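PDB 4IVN: transcriptional regulator from Vibrio vulnificus, which binds N-acetylmannosamine 6-phosphate and probably acts as a DNA-binding repressor of the nan genes for sialic acid catabolism. Local coordinates for residues R23-A26 against D27-E31; A118-V121 against E122-Q126; Y147-I150 against R151-K154. One frame throughout, in Å; residues are numbered along the deposited sequence.

Contact 1. Residues R23-A26 against D27-E31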
# COMPACT_ATOMS: atom_id res chain seq x y z
N ARG A 23 -1.70 24.63 33.72
CA ARG A 23 -1.34 23.57 34.71
C ARG A 23 -2.15 22.33 34.48
O ARG A 23 -1.63 21.22 34.66
CB ARG A 23 -1.58 24.00 36.18
CG ARG A 23 -0.47 24.86 36.80
CD ARG A 23 -0.58 24.99 38.32
NE ARG A 23 0.76 25.07 38.91
CZ ARG A 23 1.45 24.05 39.43
NH1 ARG A 23 0.93 22.82 39.50
NH2 ARG A 23 2.67 24.24 39.90
N VAL A 24 -3.41 22.51 34.09
CA VAL A 24 -4.28 21.37 33.80
C VAL A 24 -3.66 20.59 32.65
O VAL A 24 -3.56 19.36 32.67
CB VAL A 24 -5.69 21.86 33.44
CG1 VAL A 24 -6.47 20.76 32.74
CG2 VAL A 24 -6.43 22.32 34.73
N VAL A 25 -3.22 21.32 31.63
CA VAL A 25 -2.66 20.64 30.46
C VAL A 25 -1.28 20.08 30.81
O VAL A 25 -0.95 18.96 30.39
CB VAL A 25 -2.50 21.59 29.25
CG1 VAL A 25 -1.94 20.83 28.04
CG2 VAL A 25 -3.84 22.25 28.86
N ALA A 26 -0.48 20.84 31.59
CA ALA A 26 0.84 20.33 31.96
C ALA A 26 0.63 19.03 32.75
O ALA A 26 1.27 18.01 32.47
CB ALA A 26 1.65 21.39 32.73
N ASP A 27 -0.36 19.02 33.64
CA ASP A 27 -0.61 17.83 34.52
C ASP A 27 -1.08 16.59 33.76
O ASP A 27 -0.63 15.44 34.06
CB ASP A 27 -1.62 18.14 35.62
CG ASP A 27 -1.00 18.82 36.82
OD1 ASP A 27 0.21 18.64 37.05
OD2 ASP A 27 -1.72 19.52 37.56
N TYR A 28 -2.01 16.80 32.83
CA TYR A 28 -2.49 15.72 31.97
C TYR A 28 -1.32 15.12 31.18
O TYR A 28 -1.21 13.90 31.08
CB TYR A 28 -3.62 16.17 31.03
CG TYR A 28 -4.14 15.08 30.12
CD1 TYR A 28 -5.30 14.36 30.44
CD2 TYR A 28 -3.48 14.76 28.90
CE1 TYR A 28 -5.77 13.33 29.60
CE2 TYR A 28 -3.97 13.74 28.07
CZ TYR A 28 -5.11 13.04 28.42
OH TYR A 28 -5.55 12.02 27.60
N ILE A 29 -0.43 15.95 30.64
CA ILE A 29 0.66 15.42 29.87
C ILE A 29 1.64 14.62 30.75
O ILE A 29 2.12 13.55 30.34
CB ILE A 29 1.43 16.54 29.13
CG1 ILE A 29 0.48 17.23 28.13
CG2 ILE A 29 2.55 15.92 28.32
CD1 ILE A 29 0.98 18.56 27.54
N LEU A 30 1.97 15.17 31.92
CA LEU A 30 2.93 14.55 32.85
C LEU A 30 2.42 13.17 33.28
O LEU A 30 3.23 12.27 33.58
CB LEU A 30 3.18 15.43 34.11
CG LEU A 30 4.17 16.61 33.99
CD1 LEU A 30 4.06 17.60 35.20
CD2 LEU A 30 5.59 16.09 33.81
N GLU A 31 1.09 13.03 33.33
CA GLU A 31 0.47 11.78 33.74
C GLU A 31 0.19 10.83 32.63
O GLU A 31 0.01 9.66 32.91
CB GLU A 31 -0.80 11.99 34.58
CG GLU A 31 -0.47 12.64 35.91
CD GLU A 31 -1.59 13.51 36.48
OE1 GLU A 31 -2.77 13.13 36.39
OE2 GLU A 31 -1.26 14.56 37.05
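V25 holds CG1 anti to its backbone N (chi1 -179°), and I29 swings CG1 beside its own N with CD1 extended beyond it (chi1 -62°, chi2 167°), which brings the two methyl ends side by side one turn apart on helix 20-36. The helix belongs to the helix-turn-helix domain of the RpiR family. V25 CG1 meets I29 CD1 at 3.7 Å, both side chains pointing the same way, and I29 CG1 comes to 3.2 Å from V25 O. That carbonyl is taken by I29 N at 3.1 Å, one of four successive i to i+4 bonds that join 23-26 to 27-31. The apolar stripe faces the rest of the domain: V25 and I29 both rest on L58 of helix 52-61, I29 also reaches L44 of helix 41-48, and A26, I29 and L30 pack against L11 of helix 7-13. Y28 leaves the stripe, its side chain touching L44, N47 and T48 of helix 41-48 and its hydroxyl hydrogen-bonded to Q39. On the polar side D27 folds its carboxylate back along the helix toward R23, yet R23 NH1 stays 4.7 Å from D27 OD2, so opposite charges are near without touching; R23 has a long, weak ion pair with E16 instead. The shortest of the four backbone bonds joins the same two residues, D27 N to R23 O at 2.7 Å.

Contact 2. Residues A118-V121 against E122-Q126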
# COMPACT_ATOMS: atom_id res chain seq x y z
N ALA A 118 -21.77 2.92 4.62
CA ALA A 118 -22.90 2.86 3.62
C ALA A 118 -23.13 4.22 2.95
O ALA A 118 -23.27 4.30 1.72
CB ALA A 118 -24.19 2.30 4.24
N ARG A 119 -23.09 5.29 3.76
CA ARG A 119 -23.18 6.57 3.17
C ARG A 119 -22.03 6.90 2.21
O ARG A 119 -22.27 7.53 1.18
CB ARG A 119 -23.26 7.63 4.24
CG ARG A 119 -24.67 7.76 4.72
CD ARG A 119 -24.79 9.11 5.41
NE ARG A 119 -23.68 9.34 6.39
CZ ARG A 119 -23.65 8.86 7.62
NH1 ARG A 119 -24.65 8.07 8.09
NH2 ARG A 119 -22.62 9.17 8.39
N ILE A 120 -20.80 6.53 2.58
CA ILE A 120 -19.63 6.83 1.74
C ILE A 120 -19.75 6.08 0.37
O ILE A 120 -19.46 6.62 -0.70
CB ILE A 120 -18.32 6.48 2.49
CG1 ILE A 120 -18.20 7.38 3.75
CG2 ILE A 120 -17.12 6.61 1.55
CD1 ILE A 120 -17.07 7.02 4.72
N VAL A 121 -20.17 4.84 0.41
CA VAL A 121 -20.45 4.07 -0.81
C VAL A 121 -21.36 4.77 -1.76
O VAL A 121 -21.06 4.86 -2.97
CB VAL A 121 -21.15 2.76 -0.48
CG1 VAL A 121 -21.66 2.11 -1.81
CG2 VAL A 121 -20.18 1.83 0.30
N GLU A 122 -22.45 5.34 -1.22
CA GLU A 122 -23.39 6.03 -2.07
C GLU A 122 -22.79 7.29 -2.68
O GLU A 122 -22.97 7.54 -3.86
CB GLU A 122 -24.63 6.39 -1.21
CG GLU A 122 -25.95 6.46 -1.93
CD GLU A 122 -26.10 5.41 -3.01
OE1 GLU A 122 -25.76 4.20 -2.77
OE2 GLU A 122 -26.56 5.84 -4.12
N ARG A 123 -22.06 8.06 -1.89
CA ARG A 123 -21.29 9.22 -2.45
C ARG A 123 -20.36 8.83 -3.62
O ARG A 123 -20.36 9.48 -4.66
CB ARG A 123 -20.54 9.88 -1.33
CG ARG A 123 -21.56 10.51 -0.33
CD ARG A 123 -20.98 11.61 0.52
NE ARG A 123 -21.88 12.11 1.59
CZ ARG A 123 -22.62 13.22 1.51
NH1 ARG A 123 -22.65 13.94 0.38
NH2 ARG A 123 -23.32 13.62 2.58
N VAL A 124 -19.58 7.78 -3.44
CA VAL A 124 -18.73 7.28 -4.51
C VAL A 124 -19.53 6.87 -5.75
O VAL A 124 -19.20 7.26 -6.90
CB VAL A 124 -17.85 6.14 -4.02
CG1 VAL A 124 -16.99 5.60 -5.20
CG2 VAL A 124 -16.94 6.68 -2.89
N HIS A 125 -20.62 6.21 -5.52
CA HIS A 125 -21.45 5.76 -6.61
C HIS A 125 -21.93 6.95 -7.40
O HIS A 125 -21.85 6.93 -8.63
CB HIS A 125 -22.63 4.96 -6.09
CG HIS A 125 -23.59 4.59 -7.19
ND1 HIS A 125 -23.24 3.83 -8.22
CD2 HIS A 125 -24.91 5.01 -7.45
CE1 HIS A 125 -24.28 3.70 -9.08
NE2 HIS A 125 -25.30 4.40 -8.60
N GLN A 126 -22.37 8.00 -6.70
CA GLN A 126 -22.88 9.21 -7.36
C GLN A 126 -21.77 10.05 -8.03
O GLN A 126 -22.04 10.82 -8.97
CB GLN A 126 -23.65 10.14 -6.39
CG GLN A 126 -24.90 9.51 -5.70
CD GLN A 126 -25.98 9.03 -6.70
OE1 GLN A 126 -26.13 9.58 -7.79
NE2 GLN A 126 -26.72 7.98 -6.31
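V121 and E122, with the most surface buried between the two segments, sit next to each other on helix 114-126, which packs beside the parallel sheet of the SIS domain, a Rossmann-like alpha/beta fold. V121 turns its methyls to helix 237-257, where S253 and L254 receive them, while V121 O accepts H125 N at 2.9 Å. E122 sets CG anti to its N (chi1 -150°) and then bends at chi2, bringing the carboxylate round toward the next turn. There OE2 accepts Q126 NE2 at 3.1 Å, nearly along its C-O axis and close to the amide plane, and OE1 is taken by Y258 OH, so each carboxylate oxygen has a partner. I120 is the third: its CG2 lies 4.4 Å from V124 CG2, a loose apolar touch on the side that meets the sheet, I120 against L223 and V124 against L177 and F179. R119 and R123 reach out near E221, which forms a salt bridge with R119 and a long, weak ion pair with R123; this shared acid probably offsets their like charges. R123 runs extended from CG to NE, and that CG lies 3.4 Å from R119 O.

Contact 3. Residues Y147-I150 against R151-K154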
# COMPACT_ATOMS: atom_id res chain seq x y z
N TYR A 147 -6.33 3.58 -7.69
CA TYR A 147 -6.28 2.32 -8.43
C TYR A 147 -7.53 1.52 -8.34
O TYR A 147 -8.06 1.10 -9.38
CB TYR A 147 -5.02 1.45 -8.01
CG TYR A 147 -5.13 0.02 -8.53
CD1 TYR A 147 -4.67 -0.32 -9.80
CD2 TYR A 147 -5.78 -0.97 -7.73
CE1 TYR A 147 -4.77 -1.64 -10.31
CE2 TYR A 147 -5.89 -2.28 -8.25
CZ TYR A 147 -5.38 -2.59 -9.51
OH TYR A 147 -5.52 -3.83 -10.01
N ARG A 148 -8.05 1.27 -7.12
CA ARG A 148 -9.20 0.42 -6.99
C ARG A 148 -10.47 1.12 -7.67
O ARG A 148 -11.35 0.43 -8.26
CB ARG A 148 -9.52 0.13 -5.49
CG ARG A 148 -8.50 -0.82 -4.82
CD ARG A 148 -8.54 -2.21 -5.51
NE ARG A 148 -9.83 -2.83 -5.27
CZ ARG A 148 -10.27 -3.38 -4.13
NH1 ARG A 148 -9.50 -3.48 -3.05
NH2 ARG A 148 -11.52 -3.83 -4.09
N LEU A 149 -10.54 2.44 -7.55
CA LEU A 149 -11.57 3.26 -8.30
C LEU A 149 -11.50 3.11 -9.81
O LEU A 149 -12.55 2.96 -10.44
CB LEU A 149 -11.58 4.75 -7.94
CG LEU A 149 -11.97 4.86 -6.41
CD1 LEU A 149 -11.77 6.23 -5.78
CD2 LEU A 149 -13.37 4.34 -6.06
N ILE A 150 -10.30 3.20 -10.37
CA ILE A 150 -10.11 3.07 -11.79
C ILE A 150 -10.48 1.66 -12.26
O ILE A 150 -11.05 1.57 -13.37
CB ILE A 150 -8.63 3.46 -12.16
CG1 ILE A 150 -8.51 4.96 -12.08
CG2 ILE A 150 -8.20 2.92 -13.59
CD1 ILE A 150 -7.03 5.40 -12.06
N ARG A 151 -10.27 0.63 -11.40
CA ARG A 151 -10.69 -0.75 -11.74
C ARG A 151 -12.21 -0.84 -11.96
O ARG A 151 -12.68 -1.54 -12.88
CB ARG A 151 -10.29 -1.76 -10.64
CG ARG A 151 -8.74 -2.12 -10.61
CD ARG A 151 -8.10 -2.46 -11.95
NE ARG A 151 -8.76 -3.63 -12.60
CZ ARG A 151 -8.68 -4.90 -12.20
NH1 ARG A 151 -7.85 -5.28 -11.23
NH2 ARG A 151 -9.41 -5.82 -12.83
N ILE A 152 -12.97 -0.11 -11.13
CA ILE A 152 -14.45 0.01 -11.33
C ILE A 152 -14.93 1.09 -12.28
O ILE A 152 -16.15 1.30 -12.42
CB ILE A 152 -15.20 0.02 -10.01
CG1 ILE A 152 -14.95 1.30 -9.17
CG2 ILE A 152 -14.80 -1.27 -9.30
CD1 ILE A 152 -15.92 1.37 -7.98
N GLY A 153 -14.01 1.71 -12.99
CA GLY A 153 -14.36 2.60 -14.09
C GLY A 153 -14.68 4.03 -13.60
O GLY A 153 -15.24 4.82 -14.35
N LYS A 154 -14.26 4.41 -12.38
CA LYS A 154 -14.52 5.77 -11.89
C LYS A 154 -13.36 6.64 -12.38
O LYS A 154 -12.18 6.13 -12.48
CB LYS A 154 -14.54 5.85 -10.36
CG LYS A 154 -15.67 5.09 -9.63
CD LYS A 154 -17.05 5.46 -10.17
CE LYS A 154 -17.55 6.77 -9.64
NZ LYS A 154 -19.07 6.79 -9.81
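R151 leans on Y147 one turn back, at the C-terminal end of helix 137-151 in the SIS domain. Its CB passes 3.4 Å from R148 O. CG then lies over one face of the Y147 ring, offset toward the rim and 3.9 Å from the centroid, a CH-pi contact. Bends at chi2 and chi3 (-48° and -59°) fold the chain along the ring, so CD reaches its phenol end, 3.5 Å from Y147 OH. At the tip NH1 donates to Y147 OH at 3.0 Å; the oxygen sits at the guanidinium edge, near its plane, while ring and guanidinium planes stand 66° apart. NE and NH2 are held by T268 OG1 and V265 O of helix 261-270. Just beyond, the helix closes in a Schellman motif: K154 N donates to L149 O and G153 N to I150 O, both at 3.0 Å, with G153 in positive phi. K154 CB settles 4.0 Å from L149 CB. The same Y147 hydroxyl hydrogen-bonds O3 of the bound N-acetylmannosamine 6-phosphate and makes a weak bond to G234 O of the second subunit. Y147 and R151 both line this pocket. With all three guanidinium nitrogens hydrogen-bonded, R151 probably helps to hold the phenol in place, and its charge may make the hydroxyl that accepts from NH1 a somewhat better donor in its other bonds.

Overall arrangement
Contact 1 stands apart in the helix-turn-helix domain, its centre about 42 Å from that of contact 2 and about 47 Å from that of contact 3, on the opposite side of the chain's centre from both. Contacts 2 and 3 share the SIS domain and touch: K154 NZ hydrogen-bonds V124 O and, weakly, H125 O, and V124 meets L149. All three are partly buried and local to one helix or its end, but they differ in chemistry. An apolar stripe against neighbouring helices dominates 23-31; 118-126 pairs an apolar side with a charged outer one; 147-154 combines helix termination with an aromatic-guanidinium pair, and alone among them meets the ligand and the second subunit.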